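PDB 5M6G: beta-glucosidase from Saccharopolyspora erythraea D, which probably hydrolyses terminal, non-reducing beta-D-glucosyl residues with release of beta-D-glucose, as a member of glycosyl hydrolase family 3. Local coordinates for residues D419-L424 with Y491-A496; V534-V539 with N554-S559. All coordinates share one frame; numbering follows the deposited sequence. Where two conformers were deposited one is given.

Interaction 1. Residues D419-L424 with Y491-A496; sequences DGVLPL and YRAAIA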
# COMPACT_ATOMS: atom_id res chain seq x y z
N ASP A 419 -6.04 -33.08 -0.82
CA ASP A 419 -6.24 -34.52 -0.66
C ASP A 419 -5.19 -35.34 -1.39
O ASP A 419 -5.26 -36.57 -1.36
CB ASP A 419 -7.65 -34.92 -1.11
CG ASP A 419 -7.85 -34.79 -2.61
OD1 ASP A 419 -6.93 -34.34 -3.31
OD2 ASP A 419 -8.96 -35.13 -3.08
N GLY A 420 -4.24 -34.69 -2.04
CA GLY A 420 -3.22 -35.40 -2.79
C GLY A 420 -3.13 -34.94 -4.22
O GLY A 420 -2.15 -35.24 -4.91
N VAL A 421 -4.14 -34.20 -4.69
CA VAL A 421 -4.12 -33.71 -6.06
C VAL A 421 -2.91 -32.80 -6.28
O VAL A 421 -2.33 -32.78 -7.37
CB VAL A 421 -5.45 -33.00 -6.40
CG1 VAL A 421 -5.74 -31.85 -5.43
CG2 VAL A 421 -5.46 -32.53 -7.85
N LEU A 422 -2.48 -32.07 -5.25
CA LEU A 422 -1.30 -31.22 -5.37
C LEU A 422 -0.10 -31.90 -4.72
O LEU A 422 -0.26 -32.61 -3.72
CB LEU A 422 -1.55 -29.84 -4.74
CG LEU A 422 -2.59 -28.94 -5.42
CD1 LEU A 422 -2.65 -27.56 -4.75
CD2 LEU A 422 -2.30 -28.79 -6.90
N PRO A 423 1.10 -31.72 -5.28
CA PRO A 423 1.37 -30.93 -6.50
C PRO A 423 0.94 -31.65 -7.78
O PRO A 423 0.95 -32.87 -7.84
CB PRO A 423 2.89 -30.75 -6.47
CG PRO A 423 3.40 -31.90 -5.69
CD PRO A 423 2.33 -32.24 -4.67
N LEU A 424 0.56 -30.87 -8.78
CA LEU A 424 0.25 -31.43 -10.09
C LEU A 424 1.53 -31.86 -10.78
O LEU A 424 2.56 -31.19 -10.71
CB LEU A 424 -0.48 -30.40 -10.95
CG LEU A 424 -1.81 -29.86 -10.42
CD1 LEU A 424 -2.26 -28.70 -11.29
CD2 LEU A 424 -2.86 -30.96 -10.36
N TYR A 491 -9.88 -34.99 -18.47
CA TYR A 491 -8.83 -34.15 -17.93
C TYR A 491 -8.27 -34.75 -16.64
O TYR A 491 -9.00 -35.39 -15.87
CB TYR A 491 -9.36 -32.74 -17.67
CG TYR A 491 -9.58 -31.97 -18.96
CD1 TYR A 491 -10.76 -32.11 -19.69
CD2 TYR A 491 -8.60 -31.12 -19.45
CE1 TYR A 491 -10.95 -31.42 -20.87
CE2 TYR A 491 -8.78 -30.43 -20.62
CZ TYR A 491 -9.95 -30.58 -21.33
OH TYR A 491 -10.09 -29.87 -22.51
N ARG A 492 -6.98 -34.55 -16.40
CA ARG A 492 -6.39 -35.13 -15.20
C ARG A 492 -6.62 -34.28 -13.97
O ARG A 492 -6.61 -34.82 -12.85
CB ARG A 492 -4.90 -35.40 -15.40
CG ARG A 492 -4.03 -34.19 -15.40
CD ARG A 492 -2.58 -34.60 -15.38
NE ARG A 492 -1.73 -33.68 -16.13
CZ ARG A 492 -0.95 -32.76 -15.57
NH1 ARG A 492 -0.91 -32.66 -14.25
NH2 ARG A 492 -0.20 -31.97 -16.33
N ALA A 493 -6.85 -32.98 -14.14
CA ALA A 493 -7.18 -32.10 -13.02
C ALA A 493 -7.78 -30.83 -13.58
O ALA A 493 -7.54 -30.48 -14.74
CB ALA A 493 -5.95 -31.78 -12.16
N ALA A 494 -8.57 -30.15 -12.76
CA ALA A 494 -9.15 -28.87 -13.13
C ALA A 494 -8.81 -27.84 -12.07
O ALA A 494 -8.94 -28.12 -10.87
CB ALA A 494 -10.68 -28.97 -13.30
N ILE A 495 -8.38 -26.66 -12.51
CA ILE A 495 -7.95 -25.57 -11.63
C ILE A 495 -8.92 -24.41 -11.81
O ILE A 495 -9.07 -23.90 -12.93
CB ILE A 495 -6.51 -25.13 -11.93
CG1 ILE A 495 -5.57 -26.33 -11.84
CG2 ILE A 495 -6.07 -24.01 -10.97
CD1 ILE A 495 -4.26 -26.10 -12.57
N ALA A 496 -9.55 -23.99 -10.73
CA ALA A 496 -10.52 -22.90 -10.76
C ALA A 496 -9.93 -21.72 -9.99
O ALA A 496 -9.83 -21.77 -8.76
CB ALA A 496 -11.86 -23.34 -10.16

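Interaction 2. Residues V534-V539 with N554-S559; sequences VVVVTV and NALLAS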
# COMPACT_ATOMS: atom_id res chain seq x y z
N VAL A 534 -10.47 -31.27 -8.44
CA VAL A 534 -10.63 -29.82 -8.59
C VAL A 534 -9.75 -29.11 -7.56
O VAL A 534 -9.89 -29.33 -6.35
CB VAL A 534 -12.09 -29.38 -8.46
CG1 VAL A 534 -12.21 -27.87 -8.59
CG2 VAL A 534 -12.94 -30.06 -9.53
N VAL A 535 -8.88 -28.24 -8.06
CA VAL A 535 -8.03 -27.36 -7.27
C VAL A 535 -8.65 -25.97 -7.33
O VAL A 535 -8.79 -25.40 -8.42
CB VAL A 535 -6.60 -27.32 -7.84
CG1 VAL A 535 -5.72 -26.33 -7.06
CG2 VAL A 535 -5.98 -28.72 -7.84
N VAL A 536 -9.01 -25.42 -6.18
CA VAL A 536 -9.56 -24.08 -6.14
C VAL A 536 -8.47 -23.12 -5.66
O VAL A 536 -7.76 -23.39 -4.69
CB VAL A 536 -10.81 -24.02 -5.25
CG1 VAL A 536 -11.26 -22.58 -5.07
CG2 VAL A 536 -11.94 -24.86 -5.89
N VAL A 537 -8.33 -22.01 -6.37
CA VAL A 537 -7.33 -21.00 -6.07
C VAL A 537 -8.06 -19.69 -5.84
O VAL A 537 -8.76 -19.21 -6.73
CB VAL A 537 -6.30 -20.87 -7.21
CG1 VAL A 537 -5.23 -19.85 -6.84
CG2 VAL A 537 -5.68 -22.23 -7.51
N THR A 538 -7.94 -19.13 -4.63
CA THR A 538 -8.60 -17.87 -4.34
C THR A 538 -7.63 -16.73 -4.62
O THR A 538 -6.53 -16.68 -4.05
CB THR A 538 -9.12 -17.79 -2.89
OG1 THR A 538 -8.05 -18.01 -1.96
CG2 THR A 538 -10.24 -18.82 -2.66
N VAL A 539 -8.01 -15.86 -5.54
CA VAL A 539 -7.34 -14.58 -5.75
C VAL A 539 -8.23 -13.55 -5.08
O VAL A 539 -9.32 -13.24 -5.59
CB VAL A 539 -7.13 -14.28 -7.24
CG1 VAL A 539 -6.64 -12.83 -7.45
CG2 VAL A 539 -6.12 -15.24 -7.82
N ASN A 554 -10.94 -30.64 -3.86
CA ASN A 554 -9.82 -31.53 -3.61
C ASN A 554 -8.61 -30.78 -3.06
O ASN A 554 -7.84 -31.34 -2.27
CB ASN A 554 -9.46 -32.29 -4.88
CG ASN A 554 -10.61 -33.14 -5.36
OD1 ASN A 554 -11.47 -32.66 -6.10
ND2 ASN A 554 -10.66 -34.39 -4.91
N ALA A 555 -8.42 -29.54 -3.48
CA ALA A 555 -7.39 -28.71 -2.89
C ALA A 555 -7.87 -27.27 -2.88
O ALA A 555 -8.70 -26.88 -3.70
CB ALA A 555 -6.05 -28.80 -3.64
N LEU A 556 -7.36 -26.51 -1.92
CA LEU A 556 -7.63 -25.08 -1.80
C LEU A 556 -6.30 -24.38 -1.57
O LEU A 556 -5.59 -24.70 -0.61
CB LEU A 556 -8.60 -24.79 -0.66
CG LEU A 556 -8.71 -23.30 -0.36
CD1 LEU A 556 -9.28 -22.56 -1.58
CD2 LEU A 556 -9.56 -23.06 0.86
N LEU A 557 -5.97 -23.43 -2.44
CA LEU A 557 -4.75 -22.64 -2.34
C LEU A 557 -5.16 -21.18 -2.32
O LEU A 557 -5.88 -20.73 -3.21
CB LEU A 557 -3.81 -22.92 -3.51
CG LEU A 557 -2.47 -22.15 -3.53
CD1 LEU A 557 -1.48 -22.78 -2.56
CD2 LEU A 557 -1.92 -22.11 -4.95
N ALA A 558 -4.75 -20.45 -1.28
CA ALA A 558 -5.03 -19.02 -1.17
C ALA A 558 -3.86 -18.26 -1.78
O ALA A 558 -2.72 -18.39 -1.32
CB ALA A 558 -5.23 -18.61 0.29
N SER A 559 -4.13 -17.47 -2.81
CA SER A 559 -3.09 -16.77 -3.54
C SER A 559 -3.04 -15.27 -3.25
O SER A 559 -2.06 -14.62 -3.65
CB SER A 559 -3.25 -16.98 -5.05
OG SER A 559 -3.01 -18.33 -5.39

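Interaction 1. Residues D419-L424 with Y491-A496
Leu424 and Ile495 meet because each sends its branch out beside its own backbone N, anti to the carbonyl carbon (chi1 -60° in Leu424, -56° in Ile495). With both chains then extended at the second torsion, the side chains approach tip to tip, and Leu424 CD1 comes within 3.5 Å of Ile495 CD1. The other methyl of the fork, Leu424 CD2, lies 3.7 Å from Ala493 CB. One leucine thus touches two residues of the strand whose spacing is that of neighbours on the same face, and the branched end suits this double role, while the small Ala493 lets the loop come near the strand. Val421 adds a looser touch, its CG2 standing 4.4 Å from Ala493 CB; its other contacts include Val535 and Pro533. In this way the loop between strands 414-418 and 431-434 packs against the beginning of strand 493-499 in the family 3 C-terminal domain.

The loop is shaped by its own bonds. Asp419 OD1 accepts the backbone N of Val421 at 3.1 Å, nearly along the carboxylate C-O axis, which makes an Asx turn. Gly420 sits within it at a positive phi where a side chain would be jammed against the preceding carbonyl, and the peptide bond before Pro423 is cis, which bends the chain just ahead of Leu424.

Arg492 borders the apolar patch: its guanidinium presents an edge to Leu424, with NH1 4.0 Å from Leu424 CB. NE bonds to Gly429 O and forms a salt bridge with Asp427, NH2 bonds to Ser476 OG, and NH1 makes a weak hydrogen bond to Ala425 O. The arginine's charge is probably offset by Asp427, farther along the same loop. With no hydrogen bond between 419-424 and 491-496, the contact rests on the fit of Val421, Leu424, Ala493 and Ile495 and their exclusion from water.

Interaction 2. Residues V534-V539 with N554-S559
Val534 and Asn554 begin the pairing with a side-chain bond: Val534 N donates to Asn554 OD1 at 2.9 Å, on a straight N-H but from above the amide's carbonyl plane, 44° out of it. The other end of this amide, ND2, bonds to Asp419 OD2, so both polar atoms of the asparagine are used and the group is kept from flipping. With an alanine in place of Asn554, Val534 N would probably lose this acceptor and Asp419 OD2 its amide donor, leaving the start of the strand pair less firmly fixed.

Backbone bonds then run between the strands. Val536 N donates to Ala555 O at 2.9 Å, almost perfectly straight, while Val536 O accepts Leu557 N, so one residue bonds to partners on both sides of Leu556, as parallel pairing requires. Thr538 repeats the scheme with Leu557 O and Ser559 N. The strands run parallel, their axes 19° apart, within the parallel part of the mixed six-stranded sheet, consistent with the alpha/beta sandwich of the family 3 C-terminal domain; helix 567-573 covers the face bearing Val535, Val537 and Leu557.

Apolar contacts differ by face. On that helix-covered face, Val535 CG2 touches Ala555 CB at 4.2 Å. On the other, Leu556 holds CG anti to its backbone N (chi1 170°), and its CD1 slants across two neighbours, 4.0 Å from Val536 CG1 and equally far from Thr538 CG2. Beta-branched valines suit these extended positions, and the small Ala558 admits Thr538 OG1 to 3.7 Å from its CB.

In the fold
Following the chain from its N terminus, strand 414-418 runs into loop 419-424, and after strands 431-434 and 478-480 the chain returns along 491-496, where interaction 1 closes a loop of 66 residues. Helix 518-528 then leads to strand 534-539, and interaction 2 closes a shorter, helix-free loop at 554-559. The two follow in series, neither nested nor crossed. They share one sheet: strand 493-499 lies beside 534-539, with Ala496 N 2.8 Å from Val535 O. Ala555 receives both Val421 and Leu422, so the loop of interaction 1 packs onto the strand pair of interaction 2 and ties the sheet's antiparallel edge to its parallel centre.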